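Local coordinates for putative exported protein (Bordetella pertussis, PDB 2DVZ) that binds glutamate as the periplasmic solute receptor BugE, probably delivering it to a membrane transporter of the tripartite tricarboxylate type, at residues A[132-135]-A[136-140]; A[195-198]-A[199-203]; A[214-217]-A[218-222]; A[262-265]-A[266-270]; A[274-278]-A[279-283]. One frame throughout, in Å; residues are numbered along the deposited sequence.

Contact 1 (A[132-135]-A[136-140]); sequences GFLE and ELKKN. With CD (cadmium ion), chain D; CD (cadmium ion), chain E.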
loop_
_atom_site.group_PDB
_atom_site.type_symbol
_atom_site.label_atom_id
_atom_site.label_comp_id
_atom_site.label_asym_id
_atom_site.label_seq_id
_atom_site.Cartn_x
_atom_site.Cartn_y
_atom_site.Cartn_z
ATOM N N GLY A 132 1.778 -24.254 -10.343
ATOM C CA GLY A 132 0.538 -25.014 -10.128
ATOM C C GLY A 132 -0.669 -24.136 -9.780
ATOM O O GLY A 132 -1.843 -24.526 -9.958
ATOM N N PHE A 133 -0.348 -22.969 -9.225
ATOM C CA PHE A 133 -1.273 -21.891 -8.965
ATOM C C PHE A 133 -1.964 -21.426 -10.271
ATOM O O PHE A 133 -3.187 -21.471 -10.403
ATOM C CB PHE A 133 -0.484 -20.776 -8.248
ATOM C CG PHE A 133 -1.283 -19.541 -7.936
ATOM C CD1 PHE A 133 -0.765 -18.279 -8.247
ATOM C CD2 PHE A 133 -2.557 -19.627 -7.322
ATOM C CE1 PHE A 133 -1.492 -17.105 -7.936
ATOM C CE2 PHE A 133 -3.305 -18.453 -7.017
ATOM C CZ PHE A 133 -2.763 -17.199 -7.313
ATOM N N LEU A 134 -1.159 -21.038 -11.247
ATOM C CA LEU A 134 -1.651 -20.733 -12.574
ATOM C C LEU A 134 -2.427 -21.873 -13.231
ATOM O O LEU A 134 -3.496 -21.643 -13.747
ATOM C CB LEU A 134 -0.480 -20.295 -13.469
ATOM C CG LEU A 134 0.206 -18.973 -13.112
ATOM C CD1 LEU A 134 1.017 -18.525 -14.306
ATOM C CD2 LEU A 134 -0.844 -17.913 -12.756
ATOM N N GLU A 135 -1.880 -23.088 -13.218
ATOM C CA GLU A 135 -2.560 -24.261 -13.741
ATOM C C GLU A 135 -3.973 -24.388 -13.200
ATOM O O GLU A 135 -4.915 -24.422 -13.996
ATOM C CB GLU A 135 -1.772 -25.521 -13.456
ATOM C CG GLU A 135 -0.657 -25.730 -14.450
ATOM C CD GLU A 135 0.417 -26.664 -13.960
ATOM O OE1 GLU A 135 0.115 -27.481 -13.081
ATOM O OE2 GLU A 135 1.566 -26.587 -14.452
ATOM N N GLU A 136 -4.107 -24.447 -11.867
ATOM C CA GLU A 136 -5.408 -24.498 -11.163
ATOM C C GLU A 136 -6.405 -23.385 -11.599
ATOM O O GLU A 136 -7.591 -23.662 -11.838
ATOM C CB GLU A 136 -5.172 -24.469 -9.638
ATOM C CG GLU A 136 -6.415 -24.345 -8.723
ATOM C CD GLU A 136 -7.408 -25.518 -8.792
ATOM O OE1 GLU A 136 -7.042 -26.629 -9.259
ATOM O OE2 GLU A 136 -8.584 -25.335 -8.361
ATOM N N LEU A 137 -5.928 -22.148 -11.705
ATOM C CA LEU A 137 -6.792 -21.018 -12.122
ATOM C C LEU A 137 -7.232 -21.128 -13.580
ATOM O O LEU A 137 -8.337 -20.738 -13.916
ATOM C CB LEU A 137 -6.071 -19.676 -11.929
ATOM C CG LEU A 137 -5.672 -19.228 -10.519
ATOM C CD1 LEU A 137 -5.037 -17.850 -10.616
ATOM C CD2 LEU A 137 -6.877 -19.206 -9.544
ATOM N N LYS A 138 -6.362 -21.680 -14.427
ATOM C CA LYS A 138 -6.634 -21.838 -15.839
ATOM C C LYS A 138 -7.682 -22.899 -16.088
ATOM O O LYS A 138 -8.475 -22.773 -17.037
ATOM C CB LYS A 138 -5.355 -22.123 -16.630
ATOM C CG LYS A 138 -4.585 -20.844 -16.909
ATOM C CD LYS A 138 -3.175 -21.106 -17.439
ATOM C CE LYS A 138 -2.389 -19.780 -17.568
ATOM N NZ LYS A 138 -0.957 -20.038 -17.972
ATOM N N LYS A 139 -7.691 -23.918 -15.217
ATOM C CA LYS A 139 -8.682 -25.004 -15.279
ATOM C C LYS A 139 -10.050 -24.586 -14.754
ATOM O O LYS A 139 -11.006 -25.314 -14.920
ATOM C CB LYS A 139 -8.184 -26.236 -14.522
ATOM C CG LYS A 139 -7.122 -27.045 -15.282
ATOM C CD LYS A 139 -6.396 -27.996 -14.393
ATOM C CE LYS A 139 -5.255 -28.657 -15.141
ATOM N NZ LYS A 139 -5.647 -29.326 -16.434
ATOM N N ASN A 140 -10.144 -23.408 -14.134
ATOM C CA ASN A 140 -11.355 -22.986 -13.483
ATOM C C ASN A 140 -11.621 -21.489 -13.712
ATOM O O ASN A 140 -11.780 -20.757 -12.744
ATOM C CB ASN A 140 -11.254 -23.274 -11.980
ATOM C CG ASN A 140 -11.096 -24.759 -11.671
ATOM O OD1 ASN A 140 -12.079 -25.498 -11.698
ATOM N ND2 ASN A 140 -9.857 -25.202 -11.351
HETATM CD CD CD D . 1.263 -29.038 -11.578
HETATM CD CD CD E . -8.015 -28.670 -9.622
HETATM O O HOH W 1 -9.808 -27.920 -8.478
HETATM O O HOH W 2 3.099 -27.480 -10.544
HETATM O O HOH W 3 -5.905 -29.680 -11.112
HETATM O O HOH W 4 -7.426 -29.959 -7.566
#
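Phe133 and Leu137, one helical turn apart, form the apolar side of this contact near the C-terminal end of helix 130-138. CD1 of Leu137 lies over one face of the phenyl ring in a CH-pi contact, 4.3 Å from the ring centroid but shifted toward the rim. With its CG anti to the backbone N (chi1 178°), Phe133 places one ring face under that methyl, and Phe125 meets the ring edge-to-face. Leu134 and Leu137 both pack on Phe162 of helix 154-166.

The backbone is held by regular i to i+4 bonds, among them Glu136 N to Gly132 O at 3.0 Å and Lys138 N to Leu134 O at 2.9 Å. Where the helix gives out, ND2 of Asn140 turns back to bond Glu136 O at 2.8 Å, with the acceptor close to the amide plane.

Metal bonds occupy the polar side. Glu136 OE1 binds one cadmium ion at 2.3 Å, and three waters also bind it; Glu135 OE1 binds another at 2.4 Å, with one modelled water, its OE2 being paired with Lys131. Each carboxylate thus gives a single oxygen to a cadmium ion, away from the glutamate site.

Contact 2 (A[195-198]-A[199-203]); sequences DNLP and SSMPQ. With GLU (glutamic acid), chain G.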
loop_
_atom_site.group_PDB
_atom_site.type_symbol
_atom_site.label_atom_id
_atom_site.label_comp_id
_atom_site.label_asym_id
_atom_site.label_seq_id
_atom_site.Cartn_x
_atom_site.Cartn_y
_atom_site.Cartn_z
ATOM N N ASP A 195 -2.386 -8.476 -1.792
ATOM C CA ASP A 195 -2.107 -7.583 -0.691
ATOM C C ASP A 195 -0.729 -6.925 -0.769
ATOM O O ASP A 195 0.135 -7.308 -1.588
ATOM C CB ASP A 195 -2.243 -8.324 0.646
ATOM C CG ASP A 195 -2.512 -7.387 1.811
ATOM O OD1 ASP A 195 -2.755 -6.178 1.569
ATOM O OD2 ASP A 195 -2.480 -7.855 2.971
ATOM N N ASN A 196 -0.570 -5.900 0.074
ATOM C CA ASN A 196 0.714 -5.352 0.412
ATOM C C ASN A 196 1.159 -6.267 1.516
ATOM O O ASN A 196 0.373 -6.647 2.376
ATOM C CB ASN A 196 0.608 -3.888 0.917
ATOM C CG ASN A 196 -0.485 -3.048 0.165
ATOM O OD1 ASN A 196 -1.494 -2.671 0.766
ATOM N ND2 ASN A 196 -0.280 -2.773 -1.113
ATOM N N LEU A 197 2.432 -6.628 1.492
ATOM C CA LEU A 197 2.943 -7.712 2.335
ATOM C C LEU A 197 2.734 -7.562 3.862
ATOM O O LEU A 197 2.293 -8.514 4.493
ATOM C CB LEU A 197 4.390 -8.089 1.907
ATOM C CG LEU A 197 5.101 -9.317 2.532
ATOM C CD1 LEU A 197 4.198 -10.622 2.628
ATOM C CD2 LEU A 197 6.412 -9.565 1.799
ATOM N N PRO A 198 3.031 -6.385 4.462
ATOM C CA PRO A 198 2.892 -6.275 5.928
ATOM C C PRO A 198 1.607 -6.799 6.611
ATOM O O PRO A 198 1.718 -7.341 7.715
ATOM C CB PRO A 198 3.115 -4.779 6.196
ATOM C CG PRO A 198 4.009 -4.378 5.073
ATOM C CD PRO A 198 3.554 -5.128 3.887
ATOM N N SER A 199 0.424 -6.607 6.015
ATOM C CA SER A 199 -0.839 -7.064 6.640
ATOM C C SER A 199 -1.071 -8.571 6.499
ATOM O O SER A 199 -1.743 -9.189 7.339
ATOM C CB SER A 199 -2.079 -6.301 6.113
ATOM O OG SER A 199 -1.945 -5.986 4.743
ATOM N N SER A 200 -0.537 -9.158 5.430
ATOM C CA SER A 200 -0.646 -10.578 5.232
ATOM C C SER A 200 0.487 -11.302 5.943
ATOM O O SER A 200 0.356 -12.468 6.249
ATOM C CB SER A 200 -0.630 -10.887 3.725
ATOM O OG SER A 200 -1.874 -10.526 3.109
HETATM N N MSE A 201 1.602 -10.618 6.191
HETATM C CA MSE A 201 2.787 -11.246 6.808
HETATM C C MSE A 201 2.557 -12.112 8.049
HETATM O O MSE A 201 3.062 -13.235 8.059
HETATM C CB MSE A 201 3.959 -10.266 7.035
HETATM C CG MSE A 201 5.243 -10.968 7.539
HETATM SE SE MSE A 201 6.016 -12.221 6.148
HETATM C CE MSE A 201 7.165 -10.961 5.178
ATOM N N PRO A 202 1.832 -11.613 9.093
ATOM C CA PRO A 202 1.539 -12.467 10.277
ATOM C C PRO A 202 0.808 -13.770 9.969
ATOM O O PRO A 202 1.108 -14.799 10.596
ATOM C CB PRO A 202 0.654 -11.567 11.165
ATOM C CG PRO A 202 1.052 -10.158 10.767
ATOM C CD PRO A 202 1.290 -10.248 9.275
ATOM N N GLN A 203 -0.149 -13.716 9.035
ATOM C CA GLN A 203 -0.922 -14.894 8.660
ATOM C C GLN A 203 -0.117 -15.878 7.847
ATOM O O GLN A 203 -0.376 -17.075 7.874
ATOM C CB GLN A 203 -2.172 -14.532 7.858
ATOM C CG GLN A 203 -3.038 -13.432 8.463
ATOM C CD GLN A 203 -3.474 -13.702 9.892
ATOM O OE1 GLN A 203 -3.718 -14.858 10.299
ATOM N NE2 GLN A 203 -3.580 -12.611 10.677
HETATM N N GLU G . -4.034 -0.863 -0.941
HETATM C CA GLU G . -3.401 0.166 -0.094
HETATM C C GLU G . -2.121 0.705 -0.711
HETATM O O GLU G . -1.001 0.579 -0.207
HETATM C CB GLU G . -3.223 -0.340 1.334
HETATM C CG GLU G . -4.476 -1.068 1.853
HETATM C CD GLU G . -4.675 -0.966 3.337
HETATM O OE1 GLU G . -3.837 -0.295 3.975
HETATM O OE2 GLU G . -5.691 -1.532 3.878
HETATM O OXT GLU G . -2.212 1.360 -1.762
#
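Ser199 lies in the first turn of helix 197-205, where strand 192-196 of the periplasmic binding protein fold runs directly into a helix, and its hydroxyl reaches back to the strand. Ser199 OG donates to Asp195 OD2 at 2.6 Å, arriving on the syn side but 23° out of the carboxylate plane. The same oxygen accepts a second hydrogen bond from Ser200 OG, at 2.7 Å, on its anti lone pair. Two hydroxyls therefore grip one buried carboxylate oxygen from different sides and fix the rotation of the group. OD1 is bonded to Ser178 OG, so that Asp195 probably acts as a second-shell residue steadying the glutamate site, to which Ser178 and the adjoining Asn196 belong.

Leu197 supplies both a backbone acceptor and an apolar end. Leu197 O accepts from Met201 N, of a selenomethionine in this crystal, at 2.8 Å. A weak bond from Ser200 N reaches the same oxygen. The branched tip of Leu197 meets the terminal methyl of Met201 obliquely: Met201 bends at chi2 and chi3 so that CE comes 3.7 Å from Leu197 CD2.

Pro198 packs its ring against Thr115 and Ser32. Its carbonyl oxygen cannot receive the usual helical bond, because four residues on stands a proline without an N-H; instead Pro198 O lies 3.3 Å from CD of the Pro202 ring.

Contact 3 (A[214-217]-A[218-222]); sequences IAWP and TRIDA. With CD (cadmium ion), chain F.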
loop_
_atom_site.group_PDB
_atom_site.type_symbol
_atom_site.label_atom_id
_atom_site.label_comp_id
_atom_site.label_asym_id
_atom_site.label_seq_id
_atom_site.Cartn_x
_atom_site.Cartn_y
_atom_site.Cartn_z
ATOM N N ILE A 214 5.879 -12.620 -4.382
ATOM C CA ILE A 214 5.956 -11.283 -3.784
ATOM C C ILE A 214 6.428 -10.341 -4.882
ATOM O O ILE A 214 7.120 -10.785 -5.821
ATOM C CB ILE A 214 6.912 -11.177 -2.522
ATOM C CG1 ILE A 214 8.349 -11.614 -2.845
ATOM C CG2 ILE A 214 6.360 -11.933 -1.325
ATOM C CD1 ILE A 214 9.374 -11.179 -1.775
ATOM N N ALA A 215 6.020 -9.076 -4.802
ATOM C CA ALA A 215 6.570 -8.051 -5.706
ATOM C C ALA A 215 7.714 -7.267 -5.001
ATOM O O ALA A 215 7.496 -6.498 -4.087
ATOM C CB ALA A 215 5.479 -7.135 -6.264
ATOM N N TRP A 216 8.939 -7.533 -5.414
ATOM C CA TRP A 216 10.127 -7.095 -4.693
ATOM C C TRP A 216 11.332 -7.421 -5.577
ATOM O O TRP A 216 11.248 -8.298 -6.447
ATOM C CB TRP A 216 10.213 -7.811 -3.345
ATOM C CG TRP A 216 11.033 -7.123 -2.301
ATOM C CD1 TRP A 216 12.162 -7.617 -1.671
ATOM C CD2 TRP A 216 10.798 -5.817 -1.727
ATOM N NE1 TRP A 216 12.629 -6.710 -0.747
ATOM C CE2 TRP A 216 11.816 -5.597 -0.760
ATOM C CE3 TRP A 216 9.835 -4.825 -1.933
ATOM C CZ2 TRP A 216 11.891 -4.414 -0.008
ATOM C CZ3 TRP A 216 9.917 -3.646 -1.213
ATOM C CH2 TRP A 216 10.931 -3.453 -0.248
ATOM N N PRO A 217 12.443 -6.682 -5.409
ATOM C CA PRO A 217 13.623 -7.036 -6.217
ATOM C C PRO A 217 14.187 -8.415 -5.939
ATOM O O PRO A 217 14.722 -9.031 -6.822
ATOM C CB PRO A 217 14.657 -5.924 -5.862
ATOM C CG PRO A 217 13.841 -4.794 -5.326
ATOM C CD PRO A 217 12.673 -5.469 -4.602
ATOM N N THR A 218 14.077 -8.900 -4.726
ATOM C CA THR A 218 14.616 -10.186 -4.403
ATOM C C THR A 218 13.635 -10.905 -3.488
ATOM O O THR A 218 12.640 -10.305 -3.045
ATOM C CB THR A 218 16.035 -10.094 -3.700
ATOM O OG1 THR A 218 15.910 -9.568 -2.377
ATOM C CG2 THR A 218 17.024 -9.235 -4.499
ATOM N N ARG A 219 13.922 -12.181 -3.223
ATOM C CA ARG A 219 13.345 -12.887 -2.082
ATOM C C ARG A 219 13.630 -12.176 -0.758
ATOM O O ARG A 219 14.682 -11.539 -0.573
ATOM C CB ARG A 219 13.865 -14.328 -2.024
ATOM C CG ARG A 219 13.546 -15.131 -3.310
ATOM C CD ARG A 219 14.349 -16.477 -3.386
ATOM N NE ARG A 219 13.949 -17.226 -4.560
ATOM C CZ ARG A 219 12.971 -18.139 -4.555
ATOM N NH1 ARG A 219 12.334 -18.440 -3.406
ATOM N NH2 ARG A 219 12.633 -18.768 -5.693
ATOM N N ILE A 220 12.706 -12.347 0.173
ATOM C CA ILE A 220 12.734 -11.701 1.460
ATOM C C ILE A 220 13.012 -12.741 2.585
ATOM O O ILE A 220 12.371 -13.748 2.656
ATOM C CB ILE A 220 11.398 -10.917 1.665
ATOM C CG1 ILE A 220 11.447 -9.609 0.877
ATOM C CG2 ILE A 220 11.108 -10.650 3.112
ATOM C CD1 ILE A 220 10.078 -8.738 0.880
ATOM N N ASP A 221 13.973 -12.441 3.465
ATOM C CA ASP A 221 14.437 -13.350 4.507
ATOM C C ASP A 221 13.360 -13.923 5.408
ATOM O O ASP A 221 13.479 -15.075 5.866
ATOM C CB ASP A 221 15.495 -12.662 5.374
ATOM C CG ASP A 221 16.799 -12.461 4.651
ATOM O OD1 ASP A 221 17.046 -13.059 3.572
ATOM O OD2 ASP A 221 17.609 -11.691 5.181
ATOM N N ALA A 222 12.336 -13.126 5.679
ATOM C CA ALA A 222 11.196 -13.550 6.476
ATOM C C ALA A 222 10.531 -14.724 5.840
ATOM O O ALA A 222 9.991 -15.581 6.546
ATOM C CB ALA A 222 10.166 -12.404 6.585
HETATM CD CD CD F . 19.550 -12.392 4.380
HETATM O O HOH W 5 20.241 -14.204 5.532
#
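An indole ring clasped on both faces and along one edge by residues close to it in sequence, with no hydrogen bond between the two segments, sets this contact apart. Ile220 CD1 sits over the five-membered ring of Trp216, 3.6 Å from its centroid and 14° off the ring normal, in a CH-pi contact. CG1 of the same isoleucine follows closely, 3.3 Å from Trp216 CD1, and the two side chains cross at about a right angle. The opposite face is covered by CD of the next residue, Pro217, 3.2 Å above the ring plane. Between these layers the carbonyl oxygen of Thr218 approaches in the plane of the indole, 3.1 Å from Trp216 CD1, where it faces the slightly positive rim of the ring.

Here the chain leaves strand 210-215 of the central sheet and folds back over the strand end it has just left. Ile214, still within the strand and buried, has CG1 wedged between its backbone N and carbonyl carbon (chi1 57°), which sends CD1 toward the returning loop. Ile214 CD1 touches Ile220 CD1 at 3.7 Å, and Ile214 CD1 also lies 3.6 Å from Thr218 O. Leu197 of helix 197-205 adds to the same apolar cluster, whereas Trp216 O is bonded to Asn238.

The polar side chains of the loop find other partners. Thr218 OG1 donates to Arg219 O at 2.9 Å, and Arg219 NH1 bonds Lys224 O. Beyond them Asp221 chelates a cadmium ion with both carboxylate oxygens, OD2 being nearer to the metal at 2.2 Å.

Contact 4 (A[262-265]-A[266-270]); sequences AAVV and ALKDP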
loop_
_atom_site.group_PDB
_atom_site.type_symbol
_atom_site.label_atom_id
_atom_site.label_comp_id
_atom_site.label_asym_id
_atom_site.label_seq_id
_atom_site.Cartn_x
_atom_site.Cartn_y
_atom_site.Cartn_z
ATOM N N ALA A 262 12.218 14.251 11.933
ATOM C CA ALA A 262 11.709 13.289 12.890
ATOM C C ALA A 262 11.478 11.916 12.259
ATOM O O ALA A 262 11.617 10.906 12.958
ATOM C CB ALA A 262 10.442 13.788 13.543
ATOM N N ALA A 263 11.078 11.893 10.979
ATOM C CA ALA A 263 10.916 10.647 10.203
ATOM C C ALA A 263 12.266 9.954 10.056
ATOM O O ALA A 263 12.385 8.739 10.304
ATOM C CB ALA A 263 10.294 10.918 8.804
ATOM N N VAL A 264 13.280 10.743 9.692
ATOM C CA VAL A 264 14.639 10.244 9.518
ATOM C C VAL A 264 15.164 9.671 10.849
ATOM O O VAL A 264 15.742 8.578 10.868
ATOM C CB VAL A 264 15.612 11.316 8.884
ATOM C CG1 VAL A 264 17.107 10.961 9.120
ATOM C CG2 VAL A 264 15.329 11.483 7.410
ATOM N N VAL A 265 14.913 10.345 11.957
ATOM C CA VAL A 265 15.323 9.787 13.240
ATOM C C VAL A 265 14.615 8.466 13.518
ATOM O O VAL A 265 15.261 7.479 13.914
ATOM C CB VAL A 265 15.103 10.782 14.450
ATOM C CG1 VAL A 265 15.170 10.031 15.780
ATOM C CG2 VAL A 265 16.114 11.920 14.411
ATOM N N ALA A 266 13.289 8.460 13.324
ATOM C CA ALA A 266 12.450 7.282 13.587
ATOM C C ALA A 266 12.865 6.047 12.784
ATOM O O ALA A 266 12.888 4.922 13.320
ATOM C CB ALA A 266 10.991 7.619 13.313
ATOM N N LEU A 267 13.186 6.272 11.509
ATOM C CA LEU A 267 13.643 5.231 10.572
ATOM C C LEU A 267 15.073 4.707 10.787
ATOM O O LEU A 267 15.452 3.698 10.179
ATOM C CB LEU A 267 13.434 5.661 9.106
ATOM C CG LEU A 267 11.980 5.948 8.712
ATOM C CD1 LEU A 267 11.894 6.783 7.425
ATOM C CD2 LEU A 267 11.102 4.667 8.647
ATOM N N LYS A 268 15.842 5.392 11.650
ATOM C CA LYS A 268 17.112 4.883 12.158
ATOM C C LYS A 268 16.919 4.097 13.452
ATOM O O LYS A 268 17.868 3.528 13.977
ATOM C CB LYS A 268 18.132 6.012 12.430
ATOM C CG LYS A 268 18.114 7.192 11.468
ATOM C CD LYS A 268 18.988 7.019 10.281
ATOM C CE LYS A 268 20.202 7.961 10.392
ATOM N NZ LYS A 268 20.046 9.157 9.522
ATOM N N ASP A 269 15.718 4.086 14.010
ATOM C CA ASP A 269 15.530 3.366 15.255
ATOM C C ASP A 269 15.556 1.852 14.986
ATOM O O ASP A 269 14.822 1.363 14.105
ATOM C CB ASP A 269 14.266 3.802 15.990
ATOM C CG ASP A 269 14.033 3.010 17.256
ATOM O OD1 ASP A 269 13.952 1.782 17.174
ATOM O OD2 ASP A 269 13.947 3.585 18.345
ATOM N N PRO A 270 16.413 1.109 15.743
ATOM C CA PRO A 270 16.682 -0.295 15.386
ATOM C C PRO A 270 15.438 -1.172 15.468
ATOM O O PRO A 270 15.333 -2.131 14.717
ATOM C CB PRO A 270 17.751 -0.734 16.417
ATOM C CG PRO A 270 18.362 0.579 16.938
ATOM C CD PRO A 270 17.190 1.525 16.938
#
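Leu267 N donates to Ala263 O at 2.9 Å, the shortest sound polar bond between these neighbouring turns at the C-terminal end of helix 253-267. The Leu267 side chain closes over the same carbonyl oxygen: with CG anti to its own carbonyl carbon (chi1 -60°), it brings that atom to 3.2 Å from Ala263 O. A companion bond, Ala266 N to Ala262 O, measures 3.0 Å and enters well out of the carbonyl plane.

One residue later i to i+3 bonds appear. Lys268 N bonds Val265 O at 3.1 Å, meeting it steeply above the carbonyl plane, while a weak and less certain i to i+4 bond to Val264 O remains. Asp269 N is bonded to Ala266 O, again three residues back. The placement of the Lys268 side chain is doubtful; as modelled it lies side by side with Val264, pointing the same way, with Lys268 NZ 3.5 Å from Val264 CG1.

Asp269 is the N-cap of helix 270-279: its OD1 accepts from Lys271 N, while OD2 forms a salt bridge with Arg43. Helix 253-267 therefore passes by a short link into helix 270-279, with Ala262 and Ala266 laid against Leu48 and Arg43 of helix 32-48 and Ala263 on Thr110 and Phe112 of strand 106-121.

Contact 5 (A[274-278]-A[279-283]); sequences KALDD and QGSAP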
loop_
_atom_site.group_PDB
_atom_site.type_symbol
_atom_site.label_atom_id
_atom_site.label_comp_id
_atom_site.label_asym_id
_atom_site.label_seq_id
_atom_site.Cartn_x
_atom_site.Cartn_y
_atom_site.Cartn_z
ATOM N N LYS A 274 13.893 -3.225 12.295
ATOM C CA LYS A 274 13.496 -4.644 12.440
ATOM C C LYS A 274 12.032 -4.915 12.019
ATOM O O LYS A 274 11.750 -5.794 11.207
ATOM C CB LYS A 274 13.723 -5.112 13.896
ATOM C CG LYS A 274 13.447 -6.579 14.102
ATOM C CD LYS A 274 13.965 -7.091 15.419
ATOM C CE LYS A 274 13.305 -8.416 15.824
ATOM N NZ LYS A 274 13.343 -9.483 14.756
ATOM N N ALA A 275 11.103 -4.164 12.590
ATOM C CA ALA A 275 9.718 -4.269 12.220
ATOM C C ALA A 275 9.498 -4.149 10.698
ATOM O O ALA A 275 8.771 -4.958 10.130
ATOM C CB ALA A 275 8.861 -3.237 13.014
ATOM N N LEU A 276 10.128 -3.158 10.058
ATOM C CA LEU A 276 10.039 -2.955 8.598
ATOM C C LEU A 276 10.589 -4.135 7.814
ATOM O O LEU A 276 9.971 -4.619 6.862
ATOM C CB LEU A 276 10.775 -1.675 8.177
ATOM C CG LEU A 276 10.110 -0.339 8.586
ATOM C CD1 LEU A 276 11.049 0.835 8.338
ATOM C CD2 LEU A 276 8.719 -0.091 7.915
ATOM N N ASP A 277 11.771 -4.580 8.230
ATOM C CA ASP A 277 12.394 -5.777 7.712
ATOM C C ASP A 277 11.498 -7.013 7.843
ATOM O O ASP A 277 11.273 -7.733 6.851
ATOM C CB ASP A 277 13.731 -5.995 8.389
ATOM C CG ASP A 277 14.632 -6.923 7.595
ATOM O OD1 ASP A 277 14.876 -6.618 6.402
ATOM O OD2 ASP A 277 15.113 -7.955 8.147
ATOM N N ASP A 278 10.981 -7.246 9.045
ATOM C CA ASP A 278 10.152 -8.423 9.309
ATOM C C ASP A 278 8.820 -8.454 8.563
ATOM O O ASP A 278 8.308 -9.545 8.296
ATOM C CB ASP A 278 9.893 -8.617 10.809
ATOM C CG ASP A 278 11.160 -9.034 11.598
ATOM O OD1 ASP A 278 12.265 -9.209 11.009
ATOM O OD2 ASP A 278 11.015 -9.190 12.824
ATOM N N GLN A 279 8.270 -7.283 8.242
ATOM C CA GLN A 279 6.951 -7.191 7.611
ATOM C C GLN A 279 7.024 -7.231 6.088
ATOM O O GLN A 279 6.004 -7.439 5.444
ATOM C CB GLN A 279 6.213 -5.903 8.010
ATOM C CG GLN A 279 6.784 -4.694 7.373
ATOM C CD GLN A 279 6.130 -3.386 7.783
ATOM O OE1 GLN A 279 5.695 -3.188 8.945
ATOM N NE2 GLN A 279 6.109 -2.451 6.834
ATOM N N GLY A 280 8.210 -7.000 5.520
ATOM C CA GLY A 280 8.361 -7.021 4.078
ATOM C C GLY A 280 8.510 -5.642 3.465
ATOM O O GLY A 280 8.075 -5.445 2.346
ATOM N N SER A 281 9.077 -4.695 4.233
ATOM C CA SER A 281 9.389 -3.340 3.802
ATOM C C SER A 281 10.879 -2.998 4.000
ATOM O O SER A 281 11.654 -3.745 4.591
ATOM C CB SER A 281 8.572 -2.294 4.581
ATOM O OG SER A 281 7.200 -2.547 4.572
ATOM N N ALA A 282 11.253 -1.832 3.515
ATOM C CA ALA A 282 12.581 -1.324 3.674
ATOM C C ALA A 282 12.478 0.181 3.848
ATOM O O ALA A 282 11.786 0.845 3.064
ATOM C CB ALA A 282 13.412 -1.650 2.427
ATOM N N PRO A 283 13.203 0.734 4.849
ATOM C CA PRO A 283 13.109 2.198 5.104
ATOM C C PRO A 283 13.567 3.036 3.910
ATOM O O PRO A 283 14.487 2.646 3.201
ATOM C CB PRO A 283 14.042 2.434 6.310
ATOM C CG PRO A 283 14.888 1.103 6.472
ATOM C CD PRO A 283 14.120 0.011 5.785
HETATM O O HOH W 6 11.854 -6.828 4.068
#
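Ser281 N donates to Leu276 O at 2.8 Å, a fairly straight bond (154° at the hydrogen) that spans the end of helix 270-279. Weak bonds from Gly280 N and Gln279 N converge on the same carbonyl oxygen, and Gly280 N shares itself weakly with Asp277 O at 3.4 Å. A water donates to both Asp277 O and Ser281 O, tying the last helical turn to the start of strand 281-283.

The Gln279 amide bonds the Ser281 hydroxyl, with NE2 modelled 2.5 Å from Ser281 OG and the acceptor close to the amide plane; that hydroxyl also bonds Thr115. On the exposed flank, Lys274 NZ forms a salt bridge at 3.0 Å with Asp278 OD2, on its syn lone pair.

Packing centres on Leu276. Its CD2 lies 3.7 Å from Gln279 NE2, the two side chains running alongside each other, and in an apolar contact Leu276 CD1 meets Pro283 CB obliquely at 4.0 Å. Gln279 gains its position by a chi1 of 73°, which folds its chain back over the helix; its amide end also touches Pro198.

Gly280, with a phi of 106°, reverses the chain. The 6→1 bond from Ser281 N to Leu276 O and the weak 5→2 bond from Gly280 N to Asp277 O make this a Schellman motif, which delivers strand 281-283 to strand 106-121 of the sheet.

In the fold
Contacts 2, 3 and 5 cluster on the central sheet and touch one another: Leu197 CD2 lies 3.9 Å from Ile214 CG2, and Trp216 CZ2 is 4.0 Å from Ala282 CB. Contact 2 is the buried member, placing a carboxylate and hydroxyls beside the glutamate site; contact 3 relies on aromatic packing, and contact 5 on backbone capping. Contact 4 joins contact 5 through consecutive helices, one ending as the next is capped. Contact 1 stands apart, its centre about 44 Å from that of contact 4 across the molecule. Its centre lies about 27 Å from the centre of the chain, and its carboxylates, like Asp221 of contact 3, bind cadmium.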